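Local coordinates for type II secretion system protein C (Vibrio cholerae, PDB 2I6V) that probably takes part, through its periplasmic PDZ domain, in the type II secretion machinery that exports cholera toxin across the outer membrane, at residues R8-K13 against G20-P25; A43-G48 against S71-R76. One frame throughout, in Å; residues are numbered along the deposited sequence.

Contact 1 (R8-K13 against G20-P25); sequences RLSQVK and GYRVSP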
loop_
_atom_site.group_PDB
_atom_site.type_symbol
_atom_site.label_atom_id
_atom_site.label_comp_id
_atom_site.label_asym_id
_atom_site.label_seq_id
_atom_site.Cartn_x
_atom_site.Cartn_y
_atom_site.Cartn_z
ATOM N N ARG A 8 -6.867 -3.041 1.789
ATOM C CA ARG A 8 -7.534 -3.058 0.497
ATOM C C ARG A 8 -7.238 -1.737 -0.197
ATOM O O ARG A 8 -7.129 -0.694 0.460
ATOM C CB ARG A 8 -9.041 -3.290 0.654
ATOM C CG ARG A 8 -9.347 -4.756 0.967
ATOM C CD ARG A 8 -10.791 -5.040 1.339
ATOM N NE ARG A 8 -10.836 -6.362 1.958
ATOM C CZ ARG A 8 -11.862 -6.863 2.633
ATOM N NH1 ARG A 8 -11.759 -8.085 3.146
ATOM N NH2 ARG A 8 -12.988 -6.169 2.773
ATOM N N LEU A 9 -7.091 -1.789 -1.520
ATOM C CA LEU A 9 -6.708 -0.606 -2.288
ATOM C C LEU A 9 -7.673 -0.345 -3.432
ATOM O O LEU A 9 -8.176 -1.279 -4.060
ATOM C CB LEU A 9 -5.302 -0.781 -2.860
ATOM C CG LEU A 9 -4.176 -1.043 -1.859
ATOM C CD1 LEU A 9 -2.893 -1.326 -2.616
ATOM C CD2 LEU A 9 -4.020 0.160 -0.934
ATOM N N SER A 10 -7.928 0.927 -3.701
ATOM C CA SER A 10 -8.696 1.324 -4.891
ATOM C C SER A 10 -8.013 2.502 -5.582
ATOM O O SER A 10 -7.364 3.319 -4.937
ATOM C CB SER A 10 -10.155 1.662 -4.540
ATOM O OG SER A 10 -10.254 2.728 -3.605
ATOM N N GLN A 11 -8.148 2.581 -6.904
ATOM C CA GLN A 11 -7.453 3.621 -7.657
ATOM C C GLN A 11 -8.023 5.001 -7.406
ATOM O O GLN A 11 -9.243 5.182 -7.282
ATOM C CB GLN A 11 -7.550 3.361 -9.165
ATOM C CG GLN A 11 -6.882 2.084 -9.612
ATOM C CD GLN A 11 -7.086 1.838 -11.095
ATOM O OE1 GLN A 11 -8.077 2.295 -11.682
ATOM N NE2 GLN A 11 -6.161 1.108 -11.705
ATOM N N VAL A 12 -7.123 5.974 -7.364
ATOM C CA VAL A 12 -7.492 7.375 -7.447
ATOM C C VAL A 12 -6.838 7.876 -8.733
ATOM O O VAL A 12 -5.612 7.859 -8.852
ATOM C CB VAL A 12 -6.978 8.151 -6.222
ATOM C CG1 VAL A 12 -7.200 9.648 -6.406
ATOM C CG2 VAL A 12 -7.694 7.653 -4.964
ATOM N N LYS A 13 -7.659 8.268 -9.707
ATOM C CA LYS A 13 -7.139 8.650 -11.020
ATOM C C LYS A 13 -7.482 10.078 -11.445
ATOM O O LYS A 13 -8.467 10.651 -10.993
ATOM C CB LYS A 13 -7.650 7.690 -12.093
ATOM C CG LYS A 13 -7.342 6.234 -11.811
ATOM C CD LYS A 13 -7.228 5.429 -13.102
ATOM C CE LYS A 13 -8.571 5.240 -13.790
ATOM N NZ LYS A 13 -9.487 4.322 -13.057
ATOM N N GLY A 20 -2.582 7.453 -7.218
ATOM C CA GLY A 20 -2.306 6.793 -5.940
ATOM C C GLY A 20 -3.443 5.833 -5.654
ATOM O O GLY A 20 -4.328 5.652 -6.500
ATOM N N TYR A 21 -3.428 5.218 -4.471
ATOM C CA TYR A 21 -4.471 4.259 -4.079
ATOM C C TYR A 21 -5.085 4.603 -2.729
ATOM O O TYR A 21 -4.368 4.793 -1.742
ATOM C CB TYR A 21 -3.932 2.818 -4.067
ATOM C CG TYR A 21 -3.455 2.398 -5.429
ATOM C CD1 TYR A 21 -4.264 1.637 -6.263
ATOM C CD2 TYR A 21 -2.217 2.805 -5.898
ATOM C CE1 TYR A 21 -3.842 1.281 -7.531
ATOM C CE2 TYR A 21 -1.777 2.453 -7.166
ATOM C CZ TYR A 21 -2.597 1.690 -7.976
ATOM O OH TYR A 21 -2.153 1.349 -9.236
ATOM N N ARG A 22 -6.408 4.704 -2.695
ATOM C CA ARG A 22 -7.110 4.893 -1.437
ATOM C C ARG A 22 -7.008 3.620 -0.622
ATOM O O ARG A 22 -7.247 2.521 -1.125
ATOM C CB ARG A 22 -8.590 5.184 -1.673
ATOM C CG ARG A 22 -9.307 5.686 -0.431
ATOM C CD ARG A 22 -10.822 5.635 -0.633
ATOM N NE ARG A 22 -11.557 6.165 0.519
ATOM C CZ ARG A 22 -11.753 5.503 1.660
ATOM N NH1 ARG A 22 -11.247 4.275 1.818
ATOM N NH2 ARG A 22 -12.429 6.079 2.650
ATOM N N VAL A 23 -6.676 3.786 0.650
ATOM C CA VAL A 23 -6.580 2.675 1.585
ATOM C C VAL A 23 -7.909 2.404 2.296
ATOM O O VAL A 23 -8.544 3.331 2.815
ATOM C CB VAL A 23 -5.527 3.008 2.669
ATOM C CG1 VAL A 23 -5.646 2.086 3.865
ATOM C CG2 VAL A 23 -4.114 2.994 2.084
ATOM N N SER A 24 -8.307 1.128 2.325
ATOM C CA SER A 24 -9.457 0.659 3.105
ATOM C C SER A 24 -8.987 -0.492 3.987
ATOM O O SER A 24 -7.964 -1.107 3.714
ATOM C CB SER A 24 -10.591 0.164 2.193
ATOM O OG SER A 24 -11.145 1.225 1.415
ATOM N N PRO A 25 -9.735 -0.788 5.048
ATOM C CA PRO A 25 -9.340 -1.900 5.917
ATOM C C PRO A 25 -9.200 -3.227 5.166
ATOM O O PRO A 25 -9.991 -3.527 4.268
ATOM C CB PRO A 25 -10.484 -1.970 6.935
ATOM C CG PRO A 25 -11.014 -0.549 6.974
ATOM C CD PRO A 25 -10.955 -0.117 5.524
HETATM O O HOH W 1 -10.044 2.201 -0.805
#
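Arg8 and Ser24 pair through both of their peptide groups, Arg8 N reaching Ser24 O at 2.9 Å with a nearly straight N-H...O angle of 168°, and Ser24 N returning to Arg8 O. The same two-bond pairing recurs at Ser10 and Arg22, where Arg22 N lies only 2.8 Å from Ser10 O. At Val12 and Gly20 it becomes lopsided: Val12 N to Gly20 O is sound, whereas the return bond from Gly20 N to Val12 O is weak at 3.5 Å. Between these rungs lie the non-hydrogen-bonded pairs Leu9-Val23 and Gln11-Tyr21, whose side chains share one face of the hairpin. There Leu9 crosses Tyr21 at about a right angle, CB to CB 4.0 Å, and its CD2 methyl meets CG2 of Val23. With CG set beside its own backbone N (chi1 -63°), Gln11 runs alongside the tyrosine, its CG 3.8 Å from Tyr21 CE1. The Gln11 amide in turn accepts a bond from Lys13 NZ. On the face of Ser10, Arg22 and Ser24, water 1 joins the two serine hydroxyls, 2.9 Å from Ser10 OG, and adds a weak bond to Arg22 O. The extended Arg22 side chain leads away from the pair, and its salt bridge with Asp39 ties strand 17-25 to the loop between helix 29-34 and strand 42-46, while Val23 turns inward onto Phe32 of helix 29-34. Strands 7-14 and 17-25 of the PDZ domain thus form an antiparallel hairpin whose cohesion rests chiefly on main-chain bonds, with the packing of Leu9 on Tyr21 and Val23 and the water between Ser10 and Ser24 adding a surface contribution and a solvent link.

Contact 2 (A43-G48 against S71-R76); sequences AVALNG and SLTVER
Thr73 O is gripped by two successive amides of the facing strand: Val44 N, at 2.9 Å and almost straight (175°), and Ala45 N, through a weak bond of 3.5 Å. Two residues opposite one make this a classic beta bulge. The stronger donor approaches nearly along the C=O axis, and the Val44 and Thr73 side chains cross obliquely, CG2 to CG2 3.8 Å. Past the bulge, Thr73 N returns a bond to Ala45 O. The strand end is closed by Asn47, whose backbone N reaches Ser71 O at 2.7 Å. Its side chain doubles back, CG beside its own N (chi1 -67°), and OD1 accepts Ser71 N at 2.9 Å, replacing a main-chain carbonyl in the pairing. Water 2 takes the Gly48 N-H, donates to Thr73 OG1 and also bonds Ser71 OG; Thr73 OG1 has a further partner in Asp82. On the face of Ala43, Leu46 and Leu72, Leu72 CD1 sits 3.9 Å from Ala43 CB and also meets Leu46 CD1, while Leu46 reaches Leu60 and Phe61 of helix 54-62. Main-chain bonds therefore join strands 42-46 and 69-76 edge to edge, with an apolar patch on the face turned to helix 54-62; the Asn47 side-chain amide carries the pairing beyond the last regular bridge, and the water links Gly48 N to the Ser71 and Thr73 hydroxyls.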
loop_
_atom_site.group_PDB
_atom_site.type_symbol
_atom_site.label_atom_id
_atom_site.label_comp_id
_atom_site.label_asym_id
_atom_site.label_seq_id
_atom_site.Cartn_x
_atom_site.Cartn_y
_atom_site.Cartn_z
ATOM N N ALA A 43 -2.240 5.786 -0.403
ATOM C CA ALA A 43 -0.996 5.044 -0.570
ATOM C C ALA A 43 -0.305 5.518 -1.837
ATOM O O ALA A 43 -0.920 5.587 -2.907
ATOM C CB ALA A 43 -1.275 3.566 -0.656
ATOM N N VAL A 44 0.974 5.849 -1.715
ATOM C CA VAL A 44 1.690 6.422 -2.854
ATOM C C VAL A 44 2.948 5.651 -3.245
ATOM O O VAL A 44 3.407 5.736 -4.389
ATOM C CB VAL A 44 2.017 7.906 -2.618
ATOM C CG1 VAL A 44 0.729 8.705 -2.423
ATOM C CG2 VAL A 44 2.916 8.068 -1.400
ATOM N N ALA A 45 3.510 4.894 -2.310
ATOM C CA ALA A 45 4.684 4.089 -2.638
ATOM C C ALA A 45 4.689 2.776 -1.882
ATOM O O ALA A 45 4.073 2.652 -0.820
ATOM C CB ALA A 45 5.960 4.871 -2.349
ATOM N N LEU A 46 5.410 1.804 -2.430
ATOM C CA LEU A 46 5.587 0.505 -1.803
ATOM C C LEU A 46 7.076 0.185 -1.866
ATOM O O LEU A 46 7.658 0.169 -2.950
ATOM C CB LEU A 46 4.769 -0.542 -2.569
ATOM C CG LEU A 46 4.612 -1.942 -1.991
ATOM C CD1 LEU A 46 4.226 -1.884 -0.514
ATOM C CD2 LEU A 46 3.552 -2.704 -2.800
ATOM N N ASN A 47 7.702 -0.037 -0.708
ATOM C CA ASN A 47 9.161 -0.173 -0.652
ATOM C C ASN A 47 9.913 0.972 -1.345
ATOM O O ASN A 47 10.990 0.767 -1.921
ATOM C CB ASN A 47 9.602 -1.514 -1.243
ATOM C CG ASN A 47 9.145 -2.693 -0.417
ATOM O OD1 ASN A 47 8.525 -2.529 0.635
ATOM N ND2 ASN A 47 9.451 -3.897 -0.889
ATOM N N GLY A 48 9.343 2.175 -1.300
ATOM C CA GLY A 48 9.992 3.356 -1.871
ATOM C C GLY A 48 9.791 3.503 -3.369
ATOM O O GLY A 48 10.260 4.461 -3.984
ATOM N N SER A 71 7.295 -1.853 3.140
ATOM C CA SER A 71 6.866 -0.549 3.642
ATOM C C SER A 71 5.885 0.071 2.671
ATOM O O SER A 71 6.091 0.041 1.456
ATOM C CB SER A 71 8.048 0.392 3.823
ATOM O OG SER A 71 8.461 0.882 2.563
ATOM N N LEU A 72 4.820 0.642 3.210
ATOM C CA LEU A 72 3.835 1.342 2.407
ATOM C C LEU A 72 3.892 2.804 2.825
ATOM O O LEU A 72 3.715 3.119 3.999
ATOM C CB LEU A 72 2.454 0.765 2.696
ATOM C CG LEU A 72 1.242 1.230 1.900
ATOM C CD1 LEU A 72 1.346 0.831 0.428
ATOM C CD2 LEU A 72 -0.004 0.620 2.524
ATOM N N THR A 73 4.160 3.694 1.873
ATOM C CA THR A 73 4.187 5.114 2.174
ATOM C C THR A 73 2.781 5.644 1.963
ATOM O O THR A 73 2.214 5.478 0.882
ATOM C CB THR A 73 5.158 5.881 1.252
ATOM O OG1 THR A 73 6.484 5.348 1.395
ATOM C CG2 THR A 73 5.174 7.371 1.615
ATOM N N VAL A 74 2.217 6.276 2.985
ATOM C CA VAL A 74 0.872 6.852 2.834
ATOM C C VAL A 74 0.864 8.349 3.109
ATOM O O VAL A 74 1.735 8.860 3.814
ATOM C CB VAL A 74 -0.164 6.173 3.749
ATOM C CG1 VAL A 74 -0.215 4.665 3.474
ATOM C CG2 VAL A 74 0.144 6.458 5.223
ATOM N N GLU A 75 -0.129 9.033 2.553
ATOM C CA GLU A 75 -0.332 10.454 2.802
ATOM C C GLU A 75 -1.614 10.617 3.613
ATOM O O GLU A 75 -2.655 10.057 3.261
ATOM C CB GLU A 75 -0.448 11.201 1.478
ATOM C CG GLU A 75 -0.229 12.696 1.569
ATOM C CD GLU A 75 0.123 13.284 0.216
ATOM O OE1 GLU A 75 -0.756 13.290 -0.669
ATOM O OE2 GLU A 75 1.286 13.713 0.025
ATOM N N ARG A 76 -1.521 11.379 4.702
ATOM C CA ARG A 76 -2.626 11.589 5.615
ATOM C C ARG A 76 -2.519 13.023 6.123
ATOM O O ARG A 76 -1.483 13.417 6.649
ATOM C CB ARG A 76 -2.550 10.587 6.782
ATOM C CG ARG A 76 -3.696 10.696 7.772
ATOM C CD ARG A 76 -3.392 9.890 9.034
ATOM N NE ARG A 76 -3.165 8.493 8.697
ATOM C CZ ARG A 76 -2.530 7.623 9.474
ATOM N NH1 ARG A 76 -2.050 8.012 10.649
ATOM N NH2 ARG A 76 -2.366 6.366 9.067
HETATM O O HOH W 2 7.333 2.820 0.628
#

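Overall arrangement
From the N terminus, strand 7-14 turns directly into strand 17-25, and contact 1 closes this short hairpin before the chain enters helix 29-34. Strand 42-46 then runs along the other edge of strand 17-25, joined by a probable hydrogen bond between Tyr21 O and Ala43 N, at 2.7 Å, and by packing of Val23 on Ala43. Contact 2 closes the larger loop containing strand 49-50 and helix 54-62, bringing strand 69-76 beside strand 42-46. The two contacts are in series, neither nested nor crossed, with centres about 11 Å apart. Together they order successive strands of one antiparallel sheet, which strand 79-86 extends beyond strand 69-76.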